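Local coordinates for periplasmic binding protein (Mycobacterium smegmatis, PDB 4MDY), which probably serves as the solute-binding component of an ABC transporter, capturing its ligand, likely an iron complex, outside the membrane for import, at residues A[19-24]-A[110-115]; A[102-107]-A[135-140]. All coordinates share one frame; numbering follows the deposited sequence.

Contact 1. Residues A[19-24]-A[110-115]; sequences HAFGDT and DTYAKL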
loop_
_atom_site.group_PDB
_atom_site.type_symbol
_atom_site.label_atom_id
_atom_site.label_comp_id
_atom_site.label_asym_id
_atom_site.label_seq_id
_atom_site.Cartn_x
_atom_site.Cartn_y
_atom_site.Cartn_z
ATOM N N HIS A 19 5.921 -14.096 -14.136
ATOM C CA HIS A 19 5.639 -13.992 -12.709
ATOM C C HIS A 19 6.117 -15.254 -11.976
ATOM O O HIS A 19 6.761 -16.130 -12.575
ATOM C CB HIS A 19 4.135 -13.726 -12.498
ATOM C CG HIS A 19 3.245 -14.695 -13.208
ATOM N ND1 HIS A 19 3.169 -16.023 -12.858
ATOM C CD2 HIS A 19 2.402 -14.536 -14.256
ATOM C CE1 HIS A 19 2.320 -16.644 -13.655
ATOM N NE2 HIS A 19 1.841 -15.765 -14.515
ATOM N N ALA A 20 5.797 -15.347 -10.691
ATOM C CA ALA A 20 6.309 -16.418 -9.829
ATOM C C ALA A 20 5.938 -17.831 -10.287
ATOM O O ALA A 20 6.633 -18.783 -9.963
ATOM C CB ALA A 20 5.846 -16.203 -8.396
ATOM N N PHE A 21 4.835 -17.960 -11.017
ATOM C CA PHE A 21 4.328 -19.261 -11.459
ATOM C C PHE A 21 4.455 -19.491 -12.966
ATOM O O PHE A 21 3.822 -20.388 -13.523
ATOM C CB PHE A 21 2.886 -19.397 -10.978
ATOM C CG PHE A 21 2.748 -19.155 -9.506
ATOM C CD1 PHE A 21 3.361 -20.010 -8.601
ATOM C CD2 PHE A 21 2.068 -18.050 -9.022
ATOM C CE1 PHE A 21 3.271 -19.790 -7.242
ATOM C CE2 PHE A 21 1.969 -17.825 -7.657
ATOM C CZ PHE A 21 2.572 -18.695 -6.767
ATOM N N GLY A 22 5.303 -18.697 -13.610
ATOM C CA GLY A 22 5.584 -18.841 -15.026
ATOM C C GLY A 22 5.119 -17.635 -15.813
ATOM O O GLY A 22 5.258 -16.499 -15.361
ATOM N N ASP A 23 4.561 -17.898 -16.991
ATOM C CA ASP A 23 4.170 -16.863 -17.931
ATOM C C ASP A 23 2.654 -16.818 -18.063
ATOM O O ASP A 23 1.993 -17.850 -17.985
ATOM C CB ASP A 23 4.772 -17.149 -19.308
ATOM C CG ASP A 23 6.280 -16.948 -19.352
ATOM O OD1 ASP A 23 6.893 -16.587 -18.322
ATOM O OD2 ASP A 23 6.857 -17.151 -20.441
ATOM N N THR A 24 2.118 -15.618 -18.259
ATOM C CA THR A 24 0.708 -15.436 -18.586
ATOM C C THR A 24 0.617 -14.637 -19.884
ATOM O O THR A 24 1.237 -13.581 -20.007
ATOM C CB THR A 24 -0.055 -14.708 -17.458
ATOM O OG1 THR A 24 -0.178 -15.581 -16.330
ATOM C CG2 THR A 24 -1.452 -14.312 -17.924
ATOM N N ASP A 110 -1.095 -23.760 -6.569
ATOM C CA ASP A 110 -2.363 -24.470 -6.737
ATOM C C ASP A 110 -3.468 -23.493 -7.133
ATOM O O ASP A 110 -4.153 -23.695 -8.130
ATOM C CB ASP A 110 -2.736 -25.195 -5.438
ATOM C CG ASP A 110 -4.066 -25.926 -5.533
ATOM O OD1 ASP A 110 -4.284 -26.647 -6.532
ATOM O OD2 ASP A 110 -4.892 -25.780 -4.601
ATOM N N THR A 111 -3.607 -22.424 -6.358
ATOM C CA THR A 111 -4.646 -21.425 -6.584
ATOM C C THR A 111 -4.437 -20.660 -7.889
ATOM O O THR A 111 -5.398 -20.321 -8.568
ATOM C CB THR A 111 -4.734 -20.463 -5.389
ATOM O OG1 THR A 111 -4.926 -21.231 -4.195
ATOM C CG2 THR A 111 -5.896 -19.512 -5.542
ATOM N N TYR A 112 -3.184 -20.400 -8.242
ATOM C CA TYR A 112 -2.864 -19.864 -9.558
ATOM C C TYR A 112 -3.390 -20.770 -10.674
ATOM O O TYR A 112 -3.995 -20.289 -11.625
ATOM C CB TYR A 112 -1.356 -19.678 -9.728
ATOM C CG TYR A 112 -0.969 -19.321 -11.147
ATOM C CD1 TYR A 112 -1.171 -18.032 -11.636
ATOM C CD2 TYR A 112 -0.438 -20.275 -12.011
ATOM C CE1 TYR A 112 -0.828 -17.699 -12.930
ATOM C CE2 TYR A 112 -0.094 -19.948 -13.312
ATOM C CZ TYR A 112 -0.296 -18.654 -13.766
ATOM O OH TYR A 112 0.042 -18.298 -15.048
ATOM N N ALA A 113 -3.156 -22.076 -10.556
ATOM C CA ALA A 113 -3.649 -23.032 -11.558
ATOM C C ALA A 113 -5.179 -22.981 -11.673
ATOM O O ALA A 113 -5.734 -22.970 -12.776
ATOM C CB ALA A 113 -3.173 -24.445 -11.232
ATOM N N LYS A 114 -5.851 -22.908 -10.529
ATOM C CA LYS A 114 -7.313 -22.805 -10.490
ATOM C C LYS A 114 -7.860 -21.529 -11.140
ATOM O O LYS A 114 -8.861 -21.572 -11.869
ATOM C CB LYS A 114 -7.797 -22.887 -9.045
ATOM C CG LYS A 114 -7.579 -24.244 -8.403
ATOM C CD LYS A 114 -7.938 -24.207 -6.930
ATOM C CE LYS A 114 -7.875 -25.594 -6.320
ATOM N NZ LYS A 114 -7.817 -25.539 -4.834
ATOM N N LEU A 115 -7.212 -20.398 -10.871
ATOM C CA LEU A 115 -7.619 -19.126 -11.469
ATOM C C LEU A 115 -7.305 -19.091 -12.967
ATOM O O LEU A 115 -8.069 -18.522 -13.749
ATOM C CB LEU A 115 -6.944 -17.946 -10.754
ATOM C CG LEU A 115 -7.334 -17.704 -9.291
ATOM C CD1 LEU A 115 -6.484 -16.572 -8.716
ATOM C CD2 LEU A 115 -8.814 -17.388 -9.128
HETATM O O HOH W 1 1.785 -20.052 -16.269
#
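Phe21, in the turn of a beta hairpin, and Tyr112, on helix 109-116, bring the two backbones closest, with their CA atoms 7.5 Å apart. The hairpin joins strands 15-19 and 22-26 by a type I turn from His19 to Gly22, closed at its ends by backbone bonds in both directions between these two residues. Tyr112 carries the helix's whole share of the contact. Its CG lies anti to the backbone N (chi1 171°), which extends the phenol from the helix toward the turn, where its ring lies beside Phe21 and its hydroxyl near His19 and Thr24. Phe21 CB sits over one face of the phenol, displaced toward the rim, in a CH-pi contact 3.8 Å from the ring centroid. The two six-membered rings are inclined by only 26° but slid so far apart that they barely overlap, and the phenyl ring of Phe21 instead lies beside Tyr112 CB and CG.

His19 completes an aromatic cluster, meeting the phenol obliquely with the planes at 64°. Its imidazole is fixed in rotation by two bonds close to its own plane: ND1 accepts from Phe21 N at 3.1 Å, and NE2 donates to Thr24 OG1 at 2.7 Å. Gly22 O lies above the centre of one imidazole face. Thr24 OG1 is also hydrogen-bonded to Thr121 O; Tyr112 packs on Thr121, and Thr24 on Pro120 just before it, so this corner of the N-terminal domain is knitted together by three separate pieces of chain. The phenol oxygen reaches the edge of the imidazole, with Tyr112 OH 3.1 Å from His19 CE1 and also 3.0 Å from Thr24 OG1. A water extends the hydroxyl's reach to the hairpin backbone, lying 2.8 Å from Tyr112 OH and donating a hydrogen bond to Asp23 O.

Contact 2. Residues A[102-107]-A[135-140]; sequences ATNAGL and KDQATI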
loop_
_atom_site.group_PDB
_atom_site.type_symbol
_atom_site.label_atom_id
_atom_site.label_comp_id
_atom_site.label_asym_id
_atom_site.label_seq_id
_atom_site.Cartn_x
_atom_site.Cartn_y
_atom_site.Cartn_z
ATOM N N ALA A 102 -3.911 -10.831 -9.408
ATOM C CA ALA A 102 -3.717 -11.367 -8.070
ATOM C C ALA A 102 -2.249 -11.325 -7.655
ATOM O O ALA A 102 -1.626 -12.353 -7.386
ATOM C CB ALA A 102 -4.272 -12.783 -7.977
ATOM N N THR A 103 -1.707 -10.114 -7.586
ATOM C CA THR A 103 -0.314 -9.918 -7.208
ATOM C C THR A 103 -0.162 -9.745 -5.698
ATOM O O THR A 103 0.916 -9.972 -5.159
ATOM C CB THR A 103 0.286 -8.687 -7.923
ATOM O OG1 THR A 103 -0.444 -7.513 -7.554
ATOM C CG2 THR A 103 0.224 -8.855 -9.420
ATOM N N ASN A 104 -1.253 -9.378 -5.021
ATOM C CA ASN A 104 -1.246 -9.080 -3.591
ATOM C C ASN A 104 -2.418 -9.787 -2.910
ATOM O O ASN A 104 -3.233 -9.160 -2.230
ATOM C CB ASN A 104 -1.340 -7.562 -3.396
ATOM C CG ASN A 104 -1.058 -7.120 -1.968
ATOM O OD1 ASN A 104 -0.580 -7.888 -1.135
ATOM N ND2 ASN A 104 -1.337 -5.860 -1.688
ATOM N N ALA A 105 -2.478 -11.099 -3.115
ATOM C CA ALA A 105 -3.635 -11.917 -2.756
ATOM C C ALA A 105 -3.281 -13.216 -2.003
ATOM O O ALA A 105 -4.171 -14.016 -1.701
ATOM C CB ALA A 105 -4.411 -12.246 -4.023
ATOM N N GLY A 106 -2.000 -13.425 -1.697
ATOM C CA GLY A 106 -1.548 -14.659 -1.054
ATOM C C GLY A 106 -1.604 -15.867 -1.976
ATOM O O GLY A 106 -1.732 -17.003 -1.526
ATOM N N LEU A 107 -1.472 -15.619 -3.272
ATOM C CA LEU A 107 -1.593 -16.661 -4.277
ATOM C C LEU A 107 -0.507 -17.723 -4.121
ATOM O O LEU A 107 0.667 -17.390 -3.964
ATOM C CB LEU A 107 -1.509 -16.027 -5.666
ATOM C CG LEU A 107 -1.996 -16.824 -6.865
ATOM C CD1 LEU A 107 -3.484 -17.123 -6.741
ATOM C CD2 LEU A 107 -1.704 -16.046 -8.139
ATOM N N LYS A 135 6.278 -0.976 -6.945
ATOM C CA LYS A 135 6.659 -0.755 -8.331
ATOM C C LYS A 135 6.592 -2.046 -9.168
ATOM O O LYS A 135 6.227 -2.005 -10.343
ATOM C CB LYS A 135 8.046 -0.116 -8.412
ATOM C CG LYS A 135 8.085 1.300 -7.849
ATOM C CD LYS A 135 9.488 1.884 -7.933
ATOM C CE LYS A 135 9.533 3.277 -7.330
ATOM N NZ LYS A 135 10.899 3.865 -7.370
ATOM N N ASP A 136 6.940 -3.181 -8.566
ATOM C CA ASP A 136 6.889 -4.459 -9.276
ATOM C C ASP A 136 5.438 -4.788 -9.612
ATOM O O ASP A 136 5.111 -5.195 -10.725
ATOM C CB ASP A 136 7.463 -5.588 -8.426
ATOM C CG ASP A 136 8.945 -5.455 -8.187
ATOM O OD1 ASP A 136 9.606 -4.616 -8.843
ATOM O OD2 ASP A 136 9.448 -6.209 -7.325
ATOM N N GLN A 137 4.567 -4.597 -8.636
ATOM C CA GLN A 137 3.142 -4.811 -8.850
ATOM C C GLN A 137 2.566 -3.876 -9.921
ATOM O O GLN A 137 1.813 -4.311 -10.792
ATOM C CB GLN A 137 2.394 -4.651 -7.530
ATOM C CG GLN A 137 0.892 -4.605 -7.680
ATOM C CD GLN A 137 0.196 -4.689 -6.340
ATOM O OE1 GLN A 137 0.475 -5.584 -5.543
ATOM N NE2 GLN A 137 -0.707 -3.750 -6.079
ATOM N N ALA A 138 2.902 -2.590 -9.850
ATOM C CA ALA A 138 2.405 -1.625 -10.822
ATOM C C ALA A 138 2.895 -1.980 -12.217
ATOM O O ALA A 138 2.126 -1.984 -13.169
ATOM C CB ALA A 138 2.853 -0.218 -10.454
ATOM N N THR A 139 4.181 -2.297 -12.331
ATOM C CA THR A 139 4.759 -2.602 -13.633
ATOM C C THR A 139 4.104 -3.800 -14.334
ATOM O O THR A 139 3.750 -3.703 -15.504
ATOM C CB THR A 139 6.282 -2.803 -13.537
ATOM O OG1 THR A 139 6.871 -1.602 -13.019
ATOM C CG2 THR A 139 6.875 -3.083 -14.910
ATOM N N ILE A 140 3.941 -4.919 -13.636
ATOM C CA ILE A 140 3.350 -6.092 -14.277
ATOM C C ILE A 140 1.880 -5.839 -14.644
ATOM O O ILE A 140 1.437 -6.280 -15.689
ATOM C CB ILE A 140 3.513 -7.379 -13.446
ATOM C CG1 ILE A 140 3.258 -8.610 -14.317
ATOM C CG2 ILE A 140 2.595 -7.382 -12.231
ATOM C CD1 ILE A 140 3.595 -9.918 -13.634
#
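The loop that leaves strand 99-102 packs against helix 134-144 through Thr103 and Asn104, which face Gln137 and Ile140 in the buried interior of the protein. Thr103 OG1 lies 2.9 Å from Gln137 OE1, a weak hydrogen bond at most, and is also 3.2 Å from Gln137 CG, so the hydroxyl lies alongside the CG-CD part of the glutamine as well as its carbonyl oxygen. Gln137 is extended through CG and CD (chi1 170°, chi2 170°), which carries its amide across to the loop. The loop runs on to helix 109-116, and the contact joins it to helix 134-144 within the N-terminal lobe of the two-lobed solute-binding fold. The far side of the amide is held elsewhere: Gln137 NE2 donates to Asp43 OD2 and Thr39 OG1. Thr39 OG1 also receives Asn104 ND2, and the two amides, their planes 45° apart, share this hydroxyl. Asn104 CB comes within 3.4 Å of Gln137 OE1. The methyl of Thr103 makes the apolar part of the contact, CG2 lying 4.0 Å from CG2 of Ile140, about one helical turn beyond Gln137.

From the N terminus, the chain first forms the hairpin of strands 15-19 and 22-26, which holds 19-24, then passes through strand 99-102 into the 102-107 loop, reaches helix 109-116 and only later helix 134-144. Contact 1 closes a loop of 85 residues between 24 and 110, while contact 2 closes a shorter one of 27 between 107 and 135; because 102-107 precedes 110-115 and 135-140 follows it, the two closures cross. Their centres lie about 12 Å apart. Leu107 joins them, its CD1 packing on Tyr112 N and Leu115 CD1, and its carbonyl oxygen near Phe21 CZ. Ile140 CD1 likewise touches His19 CB, tying helix 134-144 to the hairpin.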